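Local coordinates for galactose-binding-like protein (Bacteroides thetaiotaomicron, PDB 7M1B) that probably binds carbohydrate through a galactose-binding-like domain and, as a SusE-like protein, may have a degradative capacity, at residues Phe213-Ile219 / Val256-Asp261; Tyr243-Phe249 / Gly367-Gln372. All blocks are in the same frame, centred on the assembly; numbering follows the deposited sequence.

Contacts 1 and 2 each lay a piece of chain along one of two neighbouring long strands, 256-274 and 370-380, in one sheet of the galactose-binding-like domain. In contact 1 the loop 213-219 lies along the start of strand 256-274; in contact 2 the piece 243-249 runs antiparallel to 367-372, at the start of strand 370-380. Their centres lie about 13 Å apart. Apolar side chains join them: Val256 CG2 meets Phe249 CZ at 3.8 Å, and Ile219 CD1 meets Val369 CG2 at 3.9 Å. The bound 1,2-ethanediol, probably from the crystallisation liquor, sits at contact 2 beside His245 and Tyr243, and is also hydrogen-bonded to Arg276.

Contact 1 of 2, residues Phe213-Ile219 / Val256-Asp261; sequences FYLANDI and VWFTFD
Four hydrogen bonds tie loop 213-219 to segment 256-261, two of them from the backbone: Phe213 N to Thr259 O, and Ile219 N to Trp257 O at 2.9 Å. One of the two side-chain bonds ends on Asp218, the other on Asn217. Thr259 OG1 donates to Asp218 OD2 at 2.8 Å from the syn side, tilted out of the carboxylate plane, while Leu215 N reaches the same oxygen from the other face. Arg356 forms a salt bridge with Asp218 OD1, so the buried acid is gripped by several donors and would probably stay ionised. Between the backbone anchors Leu215-Asp218 makes a type I beta turn, which lays the loop along the first residues of strand 256-274 in the galactose-binding-like beta-sandwich. Trp257 meets the turn with its indole edge: NE1 donates almost straight (169°) to Asn217 OD1 at 2.9 Å, within the indole plane but well above that of the amide. Water 1 links Asn217 O to Trp257 N, and water 2 joins Asp218 OD2 to Thr259 N. Among apolar groups, chi1 of 57° leaves Ile219 CG2 opposite its carbonyl carbon, where it meets Val256 CB at 3.7 Å. The Phe213 ring touches the methylene of Asp261, CD1 to CB 3.8 Å.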
loop_
_atom_site.group_PDB
_atom_site.type_symbol
_atom_site.label_atom_id
_atom_site.label_comp_id
_atom_site.label_asym_id
_atom_site.label_seq_id
_atom_site.Cartn_x
_atom_site.Cartn_y
_atom_site.Cartn_z
ATOM N N PHE A 213 5.219 -16.645 -4.663
ATOM C CA PHE A 213 6.632 -16.660 -4.278
ATOM C C PHE A 213 6.720 -17.221 -2.859
ATOM O O PHE A 213 6.910 -16.477 -1.864
ATOM C CB PHE A 213 7.252 -15.256 -4.408
ATOM C CG PHE A 213 8.743 -15.274 -4.632
ATOM C CD1 PHE A 213 9.280 -15.434 -5.912
ATOM C CD2 PHE A 213 9.631 -15.257 -3.555
ATOM C CE1 PHE A 213 10.657 -15.491 -6.097
ATOM C CE2 PHE A 213 10.998 -15.391 -3.762
ATOM C CZ PHE A 213 11.522 -15.455 -5.030
ATOM N N TYR A 214 6.592 -18.537 -2.768
ATOM C CA TYR A 214 6.344 -19.233 -1.487
ATOM C C TYR A 214 7.651 -19.319 -0.670
ATOM O O TYR A 214 8.666 -19.801 -1.144
ATOM C CB TYR A 214 5.803 -20.633 -1.757
ATOM C CG TYR A 214 5.551 -21.446 -0.505
ATOM C CD1 TYR A 214 4.627 -21.050 0.462
ATOM C CD2 TYR A 214 6.173 -22.677 -0.396
ATOM C CE1 TYR A 214 4.394 -21.864 1.572
ATOM C CE2 TYR A 214 5.883 -23.523 0.657
ATOM C CZ TYR A 214 5.073 -23.066 1.689
ATOM O OH TYR A 214 4.799 -23.921 2.747
ATOM N N LEU A 215 7.642 -18.688 0.524
ATOM C CA LEU A 215 8.728 -18.732 1.484
ATOM C C LEU A 215 8.371 -19.685 2.647
ATOM O O LEU A 215 7.206 -19.981 2.877
ATOM C CB LEU A 215 9.032 -17.311 1.953
ATOM C CG LEU A 215 9.307 -16.343 0.780
ATOM C CD1 LEU A 215 9.595 -14.981 1.371
ATOM C CD2 LEU A 215 10.516 -16.829 -0.032
ATOM N N ALA A 216 9.421 -20.138 3.378
ATOM C CA ALA A 216 9.204 -21.306 4.236
ATOM C C ALA A 216 8.201 -21.128 5.391
ATOM O O ALA A 216 7.666 -22.128 5.915
ATOM C CB ALA A 216 10.541 -21.845 4.716
ATOM N N ASN A 217 8.055 -19.903 5.885
ATOM C CA ASN A 217 7.121 -19.653 6.963
ATOM C C ASN A 217 5.833 -18.945 6.487
ATOM O O ASN A 217 5.033 -18.467 7.339
ATOM C CB ASN A 217 7.808 -18.772 8.003
ATOM C CG ASN A 217 8.245 -17.414 7.488
ATOM O OD1 ASN A 217 7.873 -16.981 6.408
ATOM N ND2 ASN A 217 8.945 -16.635 8.303
ATOM N N ASP A 218 5.485 -19.153 5.202
ATOM C CA ASP A 218 4.254 -18.557 4.698
ATOM C C ASP A 218 3.115 -19.579 4.821
ATOM O O ASP A 218 3.331 -20.804 4.940
ATOM C CB ASP A 218 4.357 -18.371 3.179
ATOM C CG ASP A 218 5.242 -17.238 2.726
ATOM O OD1 ASP A 218 5.765 -16.462 3.585
ATOM O OD2 ASP A 218 5.445 -17.091 1.547
ATOM N N ILE A 219 1.865 -19.084 4.944
ATOM C CA ILE A 219 0.711 -19.982 4.780
ATOM C C ILE A 219 0.638 -20.394 3.321
ATOM O O ILE A 219 0.901 -19.578 2.421
ATOM C CB ILE A 219 -0.645 -19.386 5.258
ATOM C CG1 ILE A 219 -0.997 -18.066 4.552
ATOM C CG2 ILE A 219 -0.622 -19.185 6.790
ATOM C CD1 ILE A 219 -2.400 -17.538 4.845
ATOM N N VAL A 256 -0.519 -14.150 10.303
ATOM C CA VAL A 256 0.049 -15.069 9.321
ATOM C C VAL A 256 0.294 -14.292 8.036
ATOM O O VAL A 256 -0.205 -13.190 7.911
ATOM C CB VAL A 256 -0.912 -16.235 9.051
ATOM C CG1 VAL A 256 -1.160 -17.073 10.332
ATOM C CG2 VAL A 256 -2.246 -15.782 8.426
ATOM N N TRP A 257 0.973 -14.885 7.034
ATOM C CA TRP A 257 1.285 -14.060 5.863
ATOM C C TRP A 257 1.446 -14.989 4.633
ATOM O O TRP A 257 1.874 -16.164 4.738
ATOM C CB TRP A 257 2.576 -13.218 6.099
ATOM C CG TRP A 257 3.722 -14.012 6.668
ATOM C CD1 TRP A 257 4.664 -14.747 6.001
ATOM C CD2 TRP A 257 4.061 -14.078 8.056
ATOM N NE1 TRP A 257 5.547 -15.347 6.879
ATOM C CE2 TRP A 257 5.217 -14.906 8.157
ATOM C CE3 TRP A 257 3.477 -13.530 9.224
ATOM C CZ2 TRP A 257 5.801 -15.223 9.398
ATOM C CZ3 TRP A 257 4.075 -13.841 10.448
ATOM C CH2 TRP A 257 5.238 -14.650 10.531
ATOM N N PHE A 258 1.275 -14.389 3.459
ATOM C CA PHE A 258 1.642 -15.016 2.204
ATOM C C PHE A 258 2.431 -14.010 1.364
ATOM O O PHE A 258 2.436 -12.817 1.659
ATOM C CB PHE A 258 0.465 -15.611 1.407
ATOM C CG PHE A 258 -0.609 -14.608 1.023
ATOM C CD1 PHE A 258 -0.371 -13.634 0.092
ATOM C CD2 PHE A 258 -1.864 -14.626 1.612
ATOM C CE1 PHE A 258 -1.355 -12.714 -0.262
ATOM C CE2 PHE A 258 -2.858 -13.732 1.253
ATOM C CZ PHE A 258 -2.600 -12.747 0.332
ATOM N N THR A 259 3.158 -14.557 0.373
ATOM C CA THR A 259 4.168 -13.825 -0.386
ATOM C C THR A 259 3.963 -14.043 -1.868
ATOM O O THR A 259 3.793 -15.189 -2.320
ATOM C CB THR A 259 5.628 -14.255 -0.060
ATOM O OG1 THR A 259 5.757 -14.326 1.369
ATOM C CG2 THR A 259 6.647 -13.328 -0.670
ATOM N N PHE A 260 4.011 -12.928 -2.639
ATOM C CA PHE A 260 3.980 -13.143 -4.085
ATOM C C PHE A 260 4.962 -12.175 -4.771
ATOM O O PHE A 260 5.513 -11.270 -4.129
ATOM C CB PHE A 260 2.573 -12.943 -4.683
ATOM C CG PHE A 260 1.870 -11.647 -4.404
ATOM C CD1 PHE A 260 2.067 -10.591 -5.278
ATOM C CD2 PHE A 260 1.075 -11.473 -3.272
ATOM C CE1 PHE A 260 1.339 -9.406 -5.079
ATOM C CE2 PHE A 260 0.385 -10.282 -3.065
ATOM C CZ PHE A 260 0.509 -9.238 -3.974
ATOM N N ASP A 261 5.251 -12.460 -6.027
ATOM C CA ASP A 261 6.181 -11.658 -6.832
ATOM C C ASP A 261 5.309 -10.887 -7.825
ATOM O O ASP A 261 4.656 -11.502 -8.704
ATOM C CB ASP A 261 7.191 -12.626 -7.487
ATOM C CG ASP A 261 8.237 -11.988 -8.375
ATOM O OD1 ASP A 261 8.217 -10.759 -8.447
ATOM O OD2 ASP A 261 8.988 -12.753 -9.080
HETATM O O HOH W 1 2.476 -17.267 7.966
HETATM O O HOH W 2 3.507 -17.359 -0.395
#

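Contact 2 of 2, residues Tyr243-Phe249 / Gly367-Gln372; sequences YAHGYDF and GLVVMQ. With EDO (1,2-ethanediol), chain B.
His245 lies flat over Val370, whose CG2 stands 3.5 Å from the imidazole centroid, only 4° off the ring normal, in a CH-pi contact. The ring is fixed in rotation by ND1, which donates to Gly246 O at 2.8 Å within the imidazole plane. Beneath this pair the backbones are closely joined: Ala244 and Met371 exchange two hydrogen bonds, and Gly246 N reaches Val369 O at 2.8 Å. A second tight spot is formed by Phe249 and Gly367. With CG set between backbone N and carbonyl carbon (chi1 59°), the phenyl ring lays one face over Gly367, whose CA lies 3.6 Å from the centroid of the Phe249 ring, while Phe249 N bonds to Gly367 O. Between these two zones the chains draw apart, and water 3 bridges Tyr247 O and Val369 N. Asp248 marks the looser, exposed side: its OD1 merely touches Leu368 CD1 at 3.8 Å and has a weak bond to water 4. At the imidazole edge His245 NE2 makes a weak, bent bond to 1,2-ethanediol O2 at 3.1 Å, with the Tyr243 ring also beside the diol. The short strand 244-245 thus pairs with strand 370-380 at what is probably the edge of the beta-sandwich of the galactose-binding-like fold.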
loop_
_atom_site.group_PDB
_atom_site.type_symbol
_atom_site.label_atom_id
_atom_site.label_comp_id
_atom_site.label_asym_id
_atom_site.label_seq_id
_atom_site.Cartn_x
_atom_site.Cartn_y
_atom_site.Cartn_z
ATOM N N TYR A 243 -11.037 -18.028 -6.576
ATOM C CA TYR A 243 -10.486 -17.648 -5.276
ATOM C C TYR A 243 -9.077 -18.241 -5.201
ATOM O O TYR A 243 -8.687 -19.049 -6.017
ATOM C CB TYR A 243 -11.262 -18.375 -4.135
ATOM C CG TYR A 243 -11.523 -19.852 -4.359
ATOM C CD1 TYR A 243 -10.526 -20.846 -4.129
ATOM C CD2 TYR A 243 -12.783 -20.301 -4.749
ATOM C CE1 TYR A 243 -10.765 -22.201 -4.369
ATOM C CE2 TYR A 243 -13.029 -21.634 -5.001
ATOM C CZ TYR A 243 -12.052 -22.597 -4.731
ATOM O OH TYR A 243 -12.357 -23.878 -5.023
ATOM N N ALA A 244 -8.292 -17.710 -4.247
ATOM C CA ALA A 244 -7.162 -18.468 -3.675
ATOM C C ALA A 244 -7.587 -18.807 -2.243
ATOM O O ALA A 244 -8.091 -17.943 -1.486
ATOM C CB ALA A 244 -5.878 -17.647 -3.647
ATOM N N HIS A 245 -7.359 -20.047 -1.817
ATOM C CA HIS A 245 -7.992 -20.571 -0.592
ATOM C C HIS A 245 -6.929 -21.242 0.255
ATOM O O HIS A 245 -6.136 -22.032 -0.266
ATOM C CB HIS A 245 -9.007 -21.670 -1.016
ATOM C CG HIS A 245 -10.008 -22.024 0.040
ATOM N ND1 HIS A 245 -9.661 -22.599 1.277
ATOM C CD2 HIS A 245 -11.355 -21.964 0.030
ATOM C CE1 HIS A 245 -10.791 -22.805 1.965
ATOM N NE2 HIS A 245 -11.837 -22.497 1.190
ATOM N N GLY A 246 -6.847 -20.736 1.534
ATOM C CA GLY A 246 -5.927 -21.395 2.471
ATOM C C GLY A 246 -6.489 -22.606 3.207
ATOM O O GLY A 246 -7.434 -23.239 2.761
ATOM N N TYR A 247 -5.713 -23.018 4.216
ATOM C CA TYR A 247 -6.091 -24.105 5.114
ATOM C C TYR A 247 -6.474 -23.569 6.476
ATOM O O TYR A 247 -5.956 -22.572 6.853
ATOM C CB TYR A 247 -4.940 -25.113 5.187
ATOM C CG TYR A 247 -4.537 -25.703 3.851
ATOM C CD1 TYR A 247 -5.176 -26.841 3.374
ATOM C CD2 TYR A 247 -3.682 -25.010 2.960
ATOM C CE1 TYR A 247 -4.860 -27.383 2.129
ATOM C CE2 TYR A 247 -3.343 -25.526 1.715
ATOM C CZ TYR A 247 -4.009 -26.662 1.271
ATOM O OH TYR A 247 -3.688 -27.121 0.037
ATOM N N ASP A 248 -7.251 -24.356 7.238
ATOM C CA ASP A 248 -7.613 -23.966 8.573
ATOM C C ASP A 248 -6.394 -23.936 9.476
ATOM O O ASP A 248 -5.571 -24.876 9.505
ATOM C CB ASP A 248 -8.559 -25.024 9.104
ATOM C CG ASP A 248 -9.961 -24.963 8.596
ATOM O OD1 ASP A 248 -10.435 -23.902 8.172
ATOM O OD2 ASP A 248 -10.635 -25.933 8.876
ATOM N N PHE A 249 -6.431 -22.962 10.376
ATOM C CA PHE A 249 -5.426 -22.895 11.424
ATOM C C PHE A 249 -6.097 -22.344 12.666
ATOM O O PHE A 249 -7.186 -21.777 12.582
ATOM C CB PHE A 249 -4.183 -22.094 11.002
ATOM C CG PHE A 249 -4.452 -20.656 10.611
ATOM C CD1 PHE A 249 -4.424 -19.647 11.579
ATOM C CD2 PHE A 249 -4.628 -20.277 9.287
ATOM C CE1 PHE A 249 -4.691 -18.326 11.255
ATOM C CE2 PHE A 249 -4.930 -18.963 8.965
ATOM C CZ PHE A 249 -4.898 -17.970 9.944
ATOM N N GLY A 367 -9.493 -18.941 11.761
ATOM C CA GLY A 367 -8.154 -19.048 11.205
ATOM C C GLY A 367 -8.300 -19.622 9.794
ATOM O O GLY A 367 -8.006 -20.769 9.592
ATOM N N LEU A 368 -8.597 -18.700 8.846
ATOM C CA LEU A 368 -8.719 -19.172 7.443
ATOM C C LEU A 368 -8.604 -17.928 6.563
ATOM O O LEU A 368 -9.237 -16.917 6.850
ATOM C CB LEU A 368 -10.060 -19.848 7.199
ATOM C CG LEU A 368 -10.250 -20.352 5.755
ATOM C CD1 LEU A 368 -9.256 -21.465 5.436
ATOM C CD2 LEU A 368 -11.683 -20.802 5.486
ATOM N N VAL A 369 -7.797 -17.996 5.498
ATOM C CA VAL A 369 -7.673 -16.877 4.565
ATOM C C VAL A 369 -8.187 -17.352 3.213
ATOM O O VAL A 369 -7.574 -18.257 2.696
ATOM C CB VAL A 369 -6.184 -16.446 4.525
ATOM C CG1 VAL A 369 -6.015 -15.311 3.506
ATOM C CG2 VAL A 369 -5.774 -15.889 5.914
ATOM N N VAL A 370 -9.111 -16.563 2.613
ATOM C CA VAL A 370 -9.621 -16.948 1.290
ATOM C C VAL A 370 -9.932 -15.596 0.631
ATOM O O VAL A 370 -10.558 -14.738 1.266
ATOM C CB VAL A 370 -10.934 -17.750 1.330
ATOM C CG1 VAL A 370 -11.360 -18.108 -0.108
ATOM C CG2 VAL A 370 -10.735 -19.063 2.082
ATOM N N MET A 371 -9.394 -15.359 -0.560
ATOM C CA MET A 371 -9.713 -14.092 -1.270
ATOM C C MET A 371 -9.986 -14.350 -2.736
ATOM O O MET A 371 -9.704 -15.411 -3.219
ATOM C CB MET A 371 -8.543 -13.135 -1.104
ATOM C CG MET A 371 -8.551 -12.516 0.359
ATOM S SD MET A 371 -10.120 -11.668 1.067
ATOM C CE MET A 371 -9.941 -10.121 0.181
ATOM N N GLN A 372 -10.460 -13.307 -3.478
ATOM C CA GLN A 372 -10.874 -13.575 -4.872
ATOM C C GLN A 372 -9.874 -12.922 -5.831
ATOM O O GLN A 372 -9.608 -13.459 -6.913
ATOM C CB GLN A 372 -12.262 -12.940 -5.162
ATOM C CG GLN A 372 -12.848 -13.237 -6.527
ATOM C CD GLN A 372 -14.171 -12.509 -6.594
ATOM O OE1 GLN A 372 -14.238 -11.300 -6.927
ATOM N NE2 GLN A 372 -15.258 -13.220 -6.338
HETATM C C1 EDO B . -14.903 -24.179 -2.366
HETATM O O1 EDO B . -16.211 -23.617 -2.349
HETATM C C2 EDO B . -14.012 -23.428 -1.441
HETATM O O2 EDO B . -14.594 -22.931 -0.196
HETATM O O HOH W 3 -5.683 -20.044 5.743
HETATM O O HOH W 4 -10.580 -22.125 11.027
HETATM O O HOH W 5 -10.586 -21.198 13.138
#